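Local coordinates for protein particle-associated glycoside hydrolase (Acinetobacter phage Fri1, PDB 6C72) that probably degrades the capsular polysaccharide of Acinetobacter baumannii as a trimeric tailspike glycosidase that opens the way for phage entry, at residues W296-F300 / D301-N305; C372-D375 / N376-F379; F421-G425 / N426-D430. One frame throughout, in Å; residues are numbered along the deposited sequence.

In the fold
All three contacts lie in the parallel beta-helix of the chain, and they follow one another in sequence: 296-305, then 372-379, then 421-430. Contact 1 runs from a loop into strand 300-302, a rung of the wall continued by 333-336 and 360-363. Contacts 2 and 3 both sit at the corner between two other walls, separated by the coil that holds strands 396-399 and 402-403. The centres of contacts 1 and 2 lie about 19 Å apart, of contacts 2 and 3 about 10 Å, of contacts 1 and 3 about 27 Å. Contacts 2 and 3 touch through C372 SG and F421 CE1, 4.1 Å apart, and both reach a second subunit, so this corner belongs to the trimer interface.

Contact 1 of 3, residues W296-F300 / D301-N305; sequences WVYLF and DIEPN
From Y298 to E303 the backbone leaves a kinked loop, with psi near -60° at L299, and straightens into strand 300-302, whose residues all have extended phi/psi values. This strand is one rung of the parallel beta-helix, between strand 272-275 of the preceding coil and strand 333-336 of the following one. The kink brings Y298 to the same side of the chain as D301 and E303, while F300 and I302 point to the other.

On the first side the Y298 ring presents its CD2-CE2 edge to the carboxylate of D301. D301 OD2 lies near the ring plane, 3.5 Å from Y298 CD2, and the ring and carboxylate planes are 69° apart, so the acid meets the weakly positive C-H rim and not the pi cloud. One face of the tyrosine is covered by V297 CG1, which stands 3.7 Å above the ring centre. Farther along, T333 and L335 of the next coil also touch this side chain. E303 arrives by an extended chain that carries OE1 to 2.7 Å from D301 OD2, so the two acid groups converge beside the phenol.

On the second side F300 holds CG opposite its own backbone N (chi1 174°), which carries the ring forward along the strand until its CE2 lies beside I302. F300 CE2 and I302 CG1 meet at 3.6 Å. F287 packs against the same ring edge-to-face, and V334, L317 and, for I302, V312 close around the pair, which is thereby buried among neighbouring strands.

The loop itself is tied to the previous coil by a hydrogen bond from T271 OG1 to L299 O. A water spans the two ends of the polar side: it donates to E303 OE2 at 2.7 Å and is hydrogen-bonded to Y298 OH at 3.1 Å.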
ATOM      1  N   TRP A 296      19.158   9.673 -27.321  1.00 30.09           N
ATOM      2  CA  TRP A 296      17.764   9.551 -26.913  1.00 29.56           C
ATOM      3  C   TRP A 296      17.319  10.828 -26.188  1.00 30.33           C
ATOM      4  O   TRP A 296      18.093  11.774 -26.007  1.00 31.29           O
ATOM      5  CB  TRP A 296      17.561   8.298 -26.050  1.00 28.14           C
ATOM      6  CG  TRP A 296      18.617   8.117 -24.993  1.00 27.79           C
ATOM      7  CD1 TRP A 296      19.822   7.484 -25.123  1.00 27.73           C
ATOM      8  CD2 TRP A 296      18.582   8.648 -23.659  1.00 27.57           C
ATOM      9  NE1 TRP A 296      20.520   7.547 -23.934  1.00 27.56           N
ATOM     10  CE2 TRP A 296      19.784   8.259 -23.022  1.00 27.43           C
ATOM     11  CE3 TRP A 296      17.641   9.386 -22.936  1.00 27.52           C
ATOM     12  CZ2 TRP A 296      20.069   8.591 -21.695  1.00 27.26           C
ATOM     13  CZ3 TRP A 296      17.925   9.711 -21.620  1.00 27.22           C
ATOM     14  CH2 TRP A 296      19.134   9.323 -21.014  1.00 27.13           C
ATOM     15  N   VAL A 297      16.054  10.857 -25.770  1.00 25.88           N
ATOM     16  CA  VAL A 297      15.455  12.090 -25.252  1.00 25.98           C
ATOM     17  C   VAL A 297      15.329  12.043 -23.732  1.00 25.28           C
ATOM     18  O   VAL A 297      15.948  12.848 -23.024  1.00 25.35           O
ATOM     19  CB  VAL A 297      14.085  12.351 -25.909  1.00 26.28           C
ATOM     20  CG1 VAL A 297      13.533  13.719 -25.481  1.00 26.62           C
ATOM     21  CG2 VAL A 297      14.196  12.231 -27.440  1.00 27.04           C
ATOM     22  N   TYR A 298      14.525  11.116 -23.217  1.00 27.42           N
ATOM     23  CA  TYR A 298      14.372  10.937 -21.781  1.00 26.18           C
ATOM     24  C   TYR A 298      14.497   9.460 -21.431  1.00 24.72           C
ATOM     25  O   TYR A 298      14.569   8.589 -22.302  1.00 24.60           O
ATOM     26  CB  TYR A 298      13.025  11.453 -21.268  1.00 25.98           C
ATOM     27  CG  TYR A 298      12.648  12.858 -21.685  1.00 27.71           C
ATOM     28  CD1 TYR A 298      13.471  13.933 -21.388  1.00 28.78           C
ATOM     29  CD2 TYR A 298      11.429  13.112 -22.325  1.00 28.44           C
ATOM     30  CE1 TYR A 298      13.126  15.220 -21.750  1.00 30.27           C
ATOM     31  CE2 TYR A 298      11.059  14.409 -22.680  1.00 29.96           C
ATOM     32  CZ  TYR A 298      11.918  15.452 -22.386  1.00 30.52           C
ATOM     33  OH  TYR A 298      11.584  16.737 -22.720  1.00 31.10           O
ATOM     34  N   LEU A 299      14.487   9.181 -20.132  1.00 30.00           N
ATOM     35  CA  LEU A 299      14.558   7.804 -19.669  1.00 29.12           C
ATOM     36  C   LEU A 299      13.172   7.166 -19.600  1.00 28.50           C
ATOM     37  O   LEU A 299      12.903   6.175 -20.287  1.00 28.33           O
ATOM     38  CB  LEU A 299      15.272   7.760 -18.313  1.00 29.00           C
ATOM     39  CG  LEU A 299      15.463   6.407 -17.636  1.00 28.67           C
ATOM     40  CD1 LEU A 299      16.142   5.377 -18.552  1.00 28.72           C
ATOM     41  CD2 LEU A 299      16.291   6.616 -16.370  1.00 29.14           C
ATOM     42  N   PHE A 300      12.282   7.736 -18.796  1.00 34.00           N
ATOM     43  CA  PHE A 300      10.934   7.221 -18.600  1.00 33.59           C
ATOM     44  C   PHE A 300      10.004   8.423 -18.551  1.00 33.83           C
ATOM     45  O   PHE A 300      10.270   9.377 -17.817  1.00 33.95           O
ATOM     46  CB  PHE A 300      10.843   6.390 -17.317  1.00 33.33           C
ATOM     47  CG  PHE A 300       9.454   5.946 -16.979  1.00 33.25           C
ATOM     48  CD1 PHE A 300       8.944   4.769 -17.481  1.00 33.30           C
ATOM     49  CD2 PHE A 300       8.648   6.720 -16.162  1.00 33.25           C
ATOM     50  CE1 PHE A 300       7.662   4.377 -17.174  1.00 33.49           C
ATOM     51  CE2 PHE A 300       7.362   6.329 -15.856  1.00 33.34           C
ATOM     52  CZ  PHE A 300       6.877   5.158 -16.356  1.00 33.51           C
ATOM     53  N   ASP A 301       8.947   8.415 -19.358  1.00 25.38           N
ATOM     54  CA  ASP A 301       8.201   9.646 -19.616  1.00 26.04           C
ATOM     55  C   ASP A 301       6.712   9.428 -19.366  1.00 25.82           C
ATOM     56  O   ASP A 301       6.041   8.748 -20.144  1.00 26.02           O
ATOM     57  CB  ASP A 301       8.450  10.121 -21.051  1.00 27.32           C
ATOM     58  CG  ASP A 301       8.104  11.590 -21.261  1.00 28.57           C
ATOM     59  OD1 ASP A 301       7.881  12.318 -20.270  1.00 28.07           O
ATOM     60  OD2 ASP A 301       8.067  12.026 -22.430  1.00 30.21           O
ATOM     61  N   ILE A 302       6.191  10.026 -18.294  1.00 27.79           N
ATOM     62  CA  ILE A 302       4.748  10.187 -18.131  1.00 27.87           C
ATOM     63  C   ILE A 302       4.418  11.570 -18.678  1.00 28.68           C
ATOM     64  O   ILE A 302       4.606  12.575 -17.991  1.00 28.63           O
ATOM     65  CB  ILE A 302       4.307  10.047 -16.676  1.00 27.34           C
ATOM     66  CG1 ILE A 302       4.631   8.657 -16.144  1.00 27.00           C
ATOM     67  CG2 ILE A 302       2.828  10.346 -16.553  1.00 27.56           C
ATOM     68  CD1 ILE A 302       4.276   8.477 -14.683  1.00 27.00           C
ATOM     69  N   GLU A 303       3.949  11.632 -19.922  1.00 29.70           N
ATOM     70  CA  GLU A 303       3.723  12.919 -20.580  1.00 30.70           C
ATOM     71  C   GLU A 303       2.474  12.894 -21.449  1.00 31.35           C
ATOM     72  O   GLU A 303       2.534  12.592 -22.648  1.00 32.26           O
ATOM     73  CB  GLU A 303       4.938  13.335 -21.404  1.00 31.68           C
ATOM     74  CG  GLU A 303       4.810  14.712 -21.989  1.00 32.63           C
ATOM     75  CD  GLU A 303       6.102  15.231 -22.595  1.00 33.67           C
ATOM     76  OE1 GLU A 303       7.007  14.424 -22.917  1.00 34.04           O
ATOM     77  OE2 GLU A 303       6.220  16.463 -22.768  1.00 34.26           O
ATOM     78  N   PRO A 304       1.323  13.257 -20.885  1.00 28.47           N
ATOM     79  CA  PRO A 304       0.152  13.565 -21.723  1.00 29.01           C
ATOM     80  C   PRO A 304       0.479  14.659 -22.729  1.00 29.87           C
ATOM     81  O   PRO A 304       1.183  15.626 -22.419  1.00 30.04           O
ATOM     82  CB  PRO A 304      -0.894  14.038 -20.705  1.00 28.46           C
ATOM     83  CG  PRO A 304      -0.503  13.356 -19.427  1.00 27.61           C
ATOM     84  CD  PRO A 304       1.009  13.281 -19.444  1.00 27.52           C
ATOM     85  N   ASN A 305      -0.037  14.501 -23.947  1.00 31.64           N
ATOM     86  CA  ASN A 305       0.235  15.485 -24.978  1.00 32.45           C
ATOM     87  C   ASN A 305      -0.444  16.809 -24.636  1.00 32.54           C
ATOM     88  O   ASN A 305      -1.611  16.819 -24.226  1.00 32.15           O
ATOM     89  CB  ASN A 305      -0.250  14.982 -26.333  1.00 32.69           C
ATOM     90  CG  ASN A 305       0.603  13.851 -26.872  1.00 32.68           C
ATOM     91  OD1 ASN A 305       1.705  14.077 -27.379  1.00 33.26           O
ATOM     92  ND2 ASN A 305       0.100  12.628 -26.770  1.00 31.95           N
TER
HETATM   93  O   HOH W   1       8.604  17.637 -22.442  1.00 52.63           O

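Contact 2 of 3, residues C372-D375 / N376-F379; sequences CIVD and NCEF. With ZN (zinc ion), chain K.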
ATOM      1  N   CYS A 372       3.210  13.745  -4.221  1.00 29.74           N
ATOM      2  CA  CYS A 372       4.365  13.019  -4.743  1.00 29.40           C
ATOM      3  C   CYS A 372       4.909  12.035  -3.698  1.00 28.98           C
ATOM      4  O   CYS A 372       5.190  12.421  -2.559  1.00 29.38           O
ATOM      5  CB  CYS A 372       5.439  14.025  -5.146  1.00 27.98           C
ATOM      6  SG  CYS A 372       7.086  13.371  -5.371  1.00 26.09           S
ATOM      7  N   ILE A 373       5.072  10.767  -4.091  1.00 25.17           N
ATOM      8  CA  ILE A 373       5.459   9.690  -3.178  1.00 25.33           C
ATOM      9  C   ILE A 373       6.760   9.045  -3.658  1.00 24.82           C
ATOM     10  O   ILE A 373       6.789   8.395  -4.715  1.00 25.12           O
ATOM     11  CB  ILE A 373       4.352   8.629  -3.058  1.00 26.59           C
ATOM     12  CG1 ILE A 373       3.090   9.217  -2.405  1.00 27.34           C
ATOM     13  CG2 ILE A 373       4.862   7.416  -2.287  1.00 26.96           C
ATOM     14  CD1 ILE A 373       3.268   9.603  -0.972  1.00 27.23           C
ATOM     15  N   VAL A 374       7.810   9.163  -2.854  1.00 24.28           N
ATOM     16  CA  VAL A 374       9.081   8.486  -3.086  1.00 24.03           C
ATOM     17  C   VAL A 374       9.477   7.807  -1.774  1.00 24.36           C
ATOM     18  O   VAL A 374       9.759   8.488  -0.777  1.00 24.12           O
ATOM     19  CB  VAL A 374      10.185   9.446  -3.546  1.00 23.24           C
ATOM     20  CG1 VAL A 374      11.491   8.651  -3.794  1.00 23.25           C
ATOM     21  CG2 VAL A 374       9.744  10.251  -4.769  1.00 23.10           C
ATOM     22  N   ASP A 375       9.493   6.475  -1.761  1.00 25.12           N
ATOM     23  CA  ASP A 375       9.694   5.750  -0.514  1.00 25.77           C
ATOM     24  C   ASP A 375      10.622   4.559  -0.718  1.00 26.28           C
ATOM     25  O   ASP A 375      10.417   3.757  -1.634  1.00 26.80           O
ATOM     26  CB  ASP A 375       8.346   5.291   0.051  1.00 26.79           C
ATOM     27  CG  ASP A 375       8.487   4.538   1.341  1.00 27.71           C
ATOM     28  OD1 ASP A 375       8.604   5.200   2.398  1.00 27.58           O
ATOM     29  OD2 ASP A 375       8.489   3.285   1.303  1.00 28.75           O
ATOM     30  N   ASN A 376      11.632   4.447   0.153  1.00 26.33           N
ATOM     31  CA  ASN A 376      12.590   3.339   0.148  1.00 27.04           C
ATOM     32  C   ASN A 376      13.263   3.183  -1.213  1.00 26.75           C
ATOM     33  O   ASN A 376      13.480   2.072  -1.700  1.00 27.62           O
ATOM     34  CB  ASN A 376      11.941   2.035   0.613  1.00 28.47           C
ATOM     35  CG  ASN A 376      11.962   1.889   2.129  1.00 29.18           C
ATOM     36  OD1 ASN A 376      12.991   1.527   2.710  1.00 29.61           O
ATOM     37  ND2 ASN A 376      10.835   2.181   2.781  1.00 29.48           N
ATOM     38  N   CYS A 377      13.589   4.313  -1.829  1.00 25.71           N
ATOM     39  CA  CYS A 377      14.292   4.371  -3.097  1.00 25.48           C
ATOM     40  C   CYS A 377      15.769   4.732  -2.905  1.00 25.30           C
ATOM     41  O   CYS A 377      16.171   5.306  -1.890  1.00 25.09           O
ATOM     42  CB  CYS A 377      13.626   5.389  -4.022  1.00 24.76           C
ATOM     43  SG  CYS A 377      11.959   4.930  -4.491  1.00 25.28           S
ATOM     44  N   GLU A 378      16.572   4.408  -3.916  1.00 26.54           N
ATOM     45  CA  GLU A 378      17.989   4.735  -3.935  1.00 26.94           C
ATOM     46  C   GLU A 378      18.291   5.681  -5.088  1.00 26.59           C
ATOM     47  O   GLU A 378      17.741   5.535  -6.183  1.00 26.00           O
ATOM     48  CB  GLU A 378      18.850   3.484  -4.071  1.00 27.25           C
ATOM     49  CG  GLU A 378      18.693   2.467  -2.961  1.00 27.72           C
ATOM     50  CD  GLU A 378      19.624   1.279  -3.151  1.00 28.95           C
ATOM     51  OE1 GLU A 378      20.809   1.505  -3.478  1.00 29.20           O
ATOM     52  OE2 GLU A 378      19.163   0.123  -3.003  1.00 29.93           O
ATOM     53  N   PHE A 379      19.164   6.656  -4.843  1.00 27.22           N
ATOM     54  CA  PHE A 379      19.522   7.655  -5.844  1.00 27.28           C
ATOM     55  C   PHE A 379      21.041   7.731  -5.962  1.00 28.12           C
ATOM     56  O   PHE A 379      21.726   7.975  -4.962  1.00 28.75           O
ATOM     57  CB  PHE A 379      18.932   9.019  -5.472  1.00 27.35           C
ATOM     58  CG  PHE A 379      17.432   9.058  -5.514  1.00 26.24           C
ATOM     59  CD1 PHE A 379      16.766   9.402  -6.689  1.00 25.49           C
ATOM     60  CD2 PHE A 379      16.684   8.748  -4.392  1.00 26.11           C
ATOM     61  CE1 PHE A 379      15.365   9.435  -6.749  1.00 24.58           C
ATOM     62  CE2 PHE A 379      15.291   8.787  -4.436  1.00 25.24           C
ATOM     63  CZ  PHE A 379      14.632   9.125  -5.627  1.00 24.45           C
TER
HETATM   64 ZN    ZN K 808      22.349   0.266  -4.235  1.00 68.04          ZN
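D375 and N376 form a corner of the parallel beta-helix, where strand 372-375 gives way to strand 378-379 and the chain passes from one wall to the next. The evidence is the left-handed backbone of N376 (phi 55°) between extended neighbours, as in the short turns of pectate-lyase-like beta-helices.

Outside the corner the two polar side chains run side by side. N376 ND2 donates to D375 OD2 at 3.0 Å along a nearly straight path (173°); the acceptor lies in the amide plane, yet the donor reaches it from 46° above the carboxylate plane. T399 OG1 holds the other oxygen, D375 OD1, and T343 OG1 of the second subunit is bonded to N376 OD1.

Inside the corner V374 CG1, anti to its own nitrogen, touches C377 and F379, two of the residues beyond the turn. It meets F379 CZ at 3.7 Å, at the edge of the ring and near its plane, and C377 SG at 3.8 Å. F355 stacks on the same ring.

E378 faces outward on an extended chain and binds a zinc ion through OE1 at 2.1 Å, while its OE2 stays 3.4 Å from the metal, which makes the coordination monodentate. W404 NE1 is also bonded to OE1. That oxygen is thus held by a metal and an N-H together, a sharing consistent with its position being well defined, while OE2 takes no part in binding the zinc.

Contact 3 of 3, residues F421-G425 / N426-D430; sequences FLIEG and NRFQD. With ZN (zinc ion), chain I.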
ATOM      1  N   PHE A 421       5.452  19.115   1.662  1.00 29.00           N
ATOM      2  CA  PHE A 421       6.386  18.102   1.169  1.00 28.60           C
ATOM      3  C   PHE A 421       7.261  17.660   2.346  1.00 28.75           C
ATOM      4  O   PHE A 421       8.090  18.435   2.837  1.00 28.25           O
ATOM      5  CB  PHE A 421       7.223  18.674   0.022  1.00 27.58           C
ATOM      6  CG  PHE A 421       8.077  17.658  -0.698  1.00 27.06           C
ATOM      7  CD1 PHE A 421       7.508  16.727  -1.557  1.00 27.31           C
ATOM      8  CD2 PHE A 421       9.451  17.655  -0.545  1.00 26.42           C
ATOM      9  CE1 PHE A 421       8.297  15.795  -2.234  1.00 26.77           C
ATOM     10  CE2 PHE A 421      10.241  16.725  -1.223  1.00 26.02           C
ATOM     11  CZ  PHE A 421       9.657  15.793  -2.071  1.00 26.08           C
ATOM     12  N   LEU A 422       7.064  16.427   2.809  1.00 25.01           N
ATOM     13  CA  LEU A 422       7.711  15.923   4.014  1.00 25.27           C
ATOM     14  C   LEU A 422       8.939  15.091   3.661  1.00 24.60           C
ATOM     15  O   LEU A 422       8.847  14.132   2.888  1.00 24.26           O
ATOM     16  CB  LEU A 422       6.735  15.090   4.848  1.00 26.12           C
ATOM     17  CG  LEU A 422       7.310  14.436   6.114  1.00 26.66           C
ATOM     18  CD1 LEU A 422       7.901  15.489   7.051  1.00 27.09           C
ATOM     19  CD2 LEU A 422       6.245  13.639   6.837  1.00 27.73           C
ATOM     20  N   ILE A 423      10.072  15.445   4.263  1.00 24.65           N
ATOM     21  CA  ILE A 423      11.355  14.782   4.060  1.00 24.28           C
ATOM     22  C   ILE A 423      11.749  14.145   5.391  1.00 25.00           C
ATOM     23  O   ILE A 423      12.091  14.851   6.352  1.00 25.63           O
ATOM     24  CB  ILE A 423      12.419  15.768   3.563  1.00 24.02           C
ATOM     25  CG1 ILE A 423      11.982  16.347   2.209  1.00 23.50           C
ATOM     26  CG2 ILE A 423      13.808  15.113   3.518  1.00 23.94           C
ATOM     27  CD1 ILE A 423      12.921  17.362   1.643  1.00 23.48           C
ATOM     28  N   GLU A 424      11.692  12.817   5.453  1.00 31.77           N
ATOM     29  CA  GLU A 424      11.737  12.100   6.718  1.00 32.40           C
ATOM     30  C   GLU A 424      12.334  10.708   6.528  1.00 32.80           C
ATOM     31  O   GLU A 424      12.021  10.022   5.553  1.00 32.77           O
ATOM     32  CB  GLU A 424      10.328  11.996   7.298  1.00 32.68           C
ATOM     33  CG  GLU A 424      10.170  11.036   8.453  1.00 33.18           C
ATOM     34  CD  GLU A 424       8.739  11.018   8.978  1.00 33.42           C
ATOM     35  OE1 GLU A 424       7.873  10.408   8.307  1.00 33.49           O
ATOM     36  OE2 GLU A 424       8.482  11.631  10.045  1.00 33.54           O
ATOM     37  N   GLY A 425      13.161  10.286   7.487  1.00 26.98           N
ATOM     38  CA  GLY A 425      13.700   8.945   7.498  1.00 27.44           C
ATOM     39  C   GLY A 425      14.738   8.639   6.440  1.00 26.81           C
ATOM     40  O   GLY A 425      15.041   7.463   6.226  1.00 27.22           O
ATOM     41  N   ASN A 426      15.276   9.651   5.760  1.00 26.03           N
ATOM     42  CA  ASN A 426      16.184   9.467   4.639  1.00 25.53           C
ATOM     43  C   ASN A 426      17.638   9.356   5.103  1.00 26.20           C
ATOM     44  O   ASN A 426      18.010   9.830   6.177  1.00 26.89           O
ATOM     45  CB  ASN A 426      16.032  10.615   3.644  1.00 24.62           C
ATOM     46  CG  ASN A 426      14.617  10.709   3.083  1.00 24.12           C
ATOM     47  OD1 ASN A 426      14.246   9.954   2.180  1.00 23.89           O
ATOM     48  ND2 ASN A 426      13.811  11.602   3.640  1.00 24.16           N
ATOM     49  N   ARG A 427      18.464   8.718   4.268  1.00 33.92           N
ATOM     50  CA  ARG A 427      19.908   8.675   4.465  1.00 33.89           C
ATOM     51  C   ARG A 427      20.570   9.562   3.422  1.00 33.60           C
ATOM     52  O   ARG A 427      20.529   9.267   2.225  1.00 33.38           O
ATOM     53  CB  ARG A 427      20.442   7.251   4.380  1.00 33.88           C
ATOM     54  CG  ARG A 427      19.987   6.403   5.518  1.00 34.12           C
ATOM     55  CD  ARG A 427      21.108   5.497   5.940  1.00 34.43           C
ATOM     56  NE  ARG A 427      21.584   4.728   4.805  1.00 33.99           N
ATOM     57  CZ  ARG A 427      22.246   3.590   4.925  1.00 34.18           C
ATOM     58  NH1 ARG A 427      22.506   3.109   6.135  1.00 34.94           N
ATOM     59  NH2 ARG A 427      22.636   2.933   3.841  1.00 33.66           N
ATOM     60  N   PHE A 428      21.208  10.625   3.885  1.00 30.05           N
ATOM     61  CA  PHE A 428      21.837  11.611   3.017  1.00 29.75           C
ATOM     62  C   PHE A 428      23.350  11.408   3.070  1.00 29.90           C
ATOM     63  O   PHE A 428      24.013  11.836   4.021  1.00 30.01           O
ATOM     64  CB  PHE A 428      21.441  13.028   3.433  1.00 29.42           C
ATOM     65  CG  PHE A 428      19.982  13.358   3.191  1.00 29.06           C
ATOM     66  CD1 PHE A 428      19.460  13.361   1.906  1.00 28.67           C
ATOM     67  CD2 PHE A 428      19.146  13.698   4.244  1.00 29.05           C
ATOM     68  CE1 PHE A 428      18.116  13.680   1.683  1.00 28.05           C
ATOM     69  CE2 PHE A 428      17.813  14.018   4.030  1.00 28.58           C
ATOM     70  CZ  PHE A 428      17.296  14.013   2.755  1.00 27.99           C
ATOM     71  N   GLN A 429      23.899  10.741   2.057  1.00 27.70           N
ATOM     72  CA  GLN A 429      25.341  10.551   1.970  1.00 28.91           C
ATOM     73  C   GLN A 429      25.924  11.698   1.165  1.00 29.02           C
ATOM     74  O   GLN A 429      25.719  11.773  -0.053  1.00 28.43           O
ATOM     75  CB  GLN A 429      25.721   9.214   1.341  1.00 29.26           C
ATOM     76  CG  GLN A 429      27.224   8.975   1.404  1.00 30.80           C
ATOM     77  CD  GLN A 429      27.632   7.581   0.983  1.00 31.48           C
ATOM     78  OE1 GLN A 429      28.076   6.775   1.803  1.00 32.58           O
ATOM     79  NE2 GLN A 429      27.494   7.290  -0.307  1.00 31.03           N
ATOM     80  N   ASP A 430      26.641  12.592   1.853  1.00 34.52           N
ATOM     81  CA  ASP A 430      27.299  13.763   1.286  1.00 34.57           C
ATOM     82  C   ASP A 430      26.316  14.747   0.664  1.00 34.28           C
ATOM     83  O   ASP A 430      26.740  15.659  -0.052  1.00 34.35           O
ATOM     84  CB  ASP A 430      28.360  13.394   0.230  1.00 34.86           C
ATOM     85  CG  ASP A 430      29.543  12.612   0.795  1.00 35.09           C
ATOM     86  OD1 ASP A 430      29.925  12.824   1.962  1.00 35.18           O
ATOM     87  OD2 ASP A 430      30.136  11.813   0.037  1.00 35.22           O
TER
HETATM   88 ZN    ZN I 806       6.627  10.271  10.388  1.00 53.95          ZN
HETATM   89  O   HOH W   2       6.637  11.358  12.604  1.00 25.37           O
HETATM   90  O   HOH W   3       4.966  11.008   9.032  1.00 45.27           O
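E424, whose backbone lies against the side-chain amide of N426, grips a zinc ion through OE2 at 2.3 Å. Its OE1 binds the same metal at 2.4 Å, so the carboxylate is bidentate, and two waters add further ligands. The glutamate reaches the ion with CG anti to its nitrogen (chi1 168°) and the chain extended beyond, pointing away from the residues after the turn.

N426 turns the other way, into the corner. Its ND2 comes within 3.1 Å of E424 O, but the angle is too poor for a bond; the amide is spent on the neighbouring coil instead, with ND2 donating to F398 O and OD1 accepting from N401 N. N447 repeats the pattern one coil later: its OD1 takes the N-H of N426 and its ND2 bonds to I423 O. Such a stack of inward asparagines at the turn is a recognised feature of parallel beta-helices, and here it leaves both polar atoms of the buried N426 amide satisfied. The bend itself falls at G425, whose positive phi (71°) joins strand residues 422-424 to 427-429. G425 O accepts a hydrogen bond from K370 NZ of the second subunit, against which R427 also packs, on P342 of that subunit.

The inner side is mostly apolar. I423 CG2 points across the corner and lies 3.5 Å from N426 ND2 and 3.7 Å from F428 CZ, approaching the ring at its edge, in plane. One face of the same ring carries N426 CB, 3.7 Å above the plane and displaced toward the rim. F428 also meets F449 of the following coil, their planes inclined by about 25°, while F444 and F411 lie against I423.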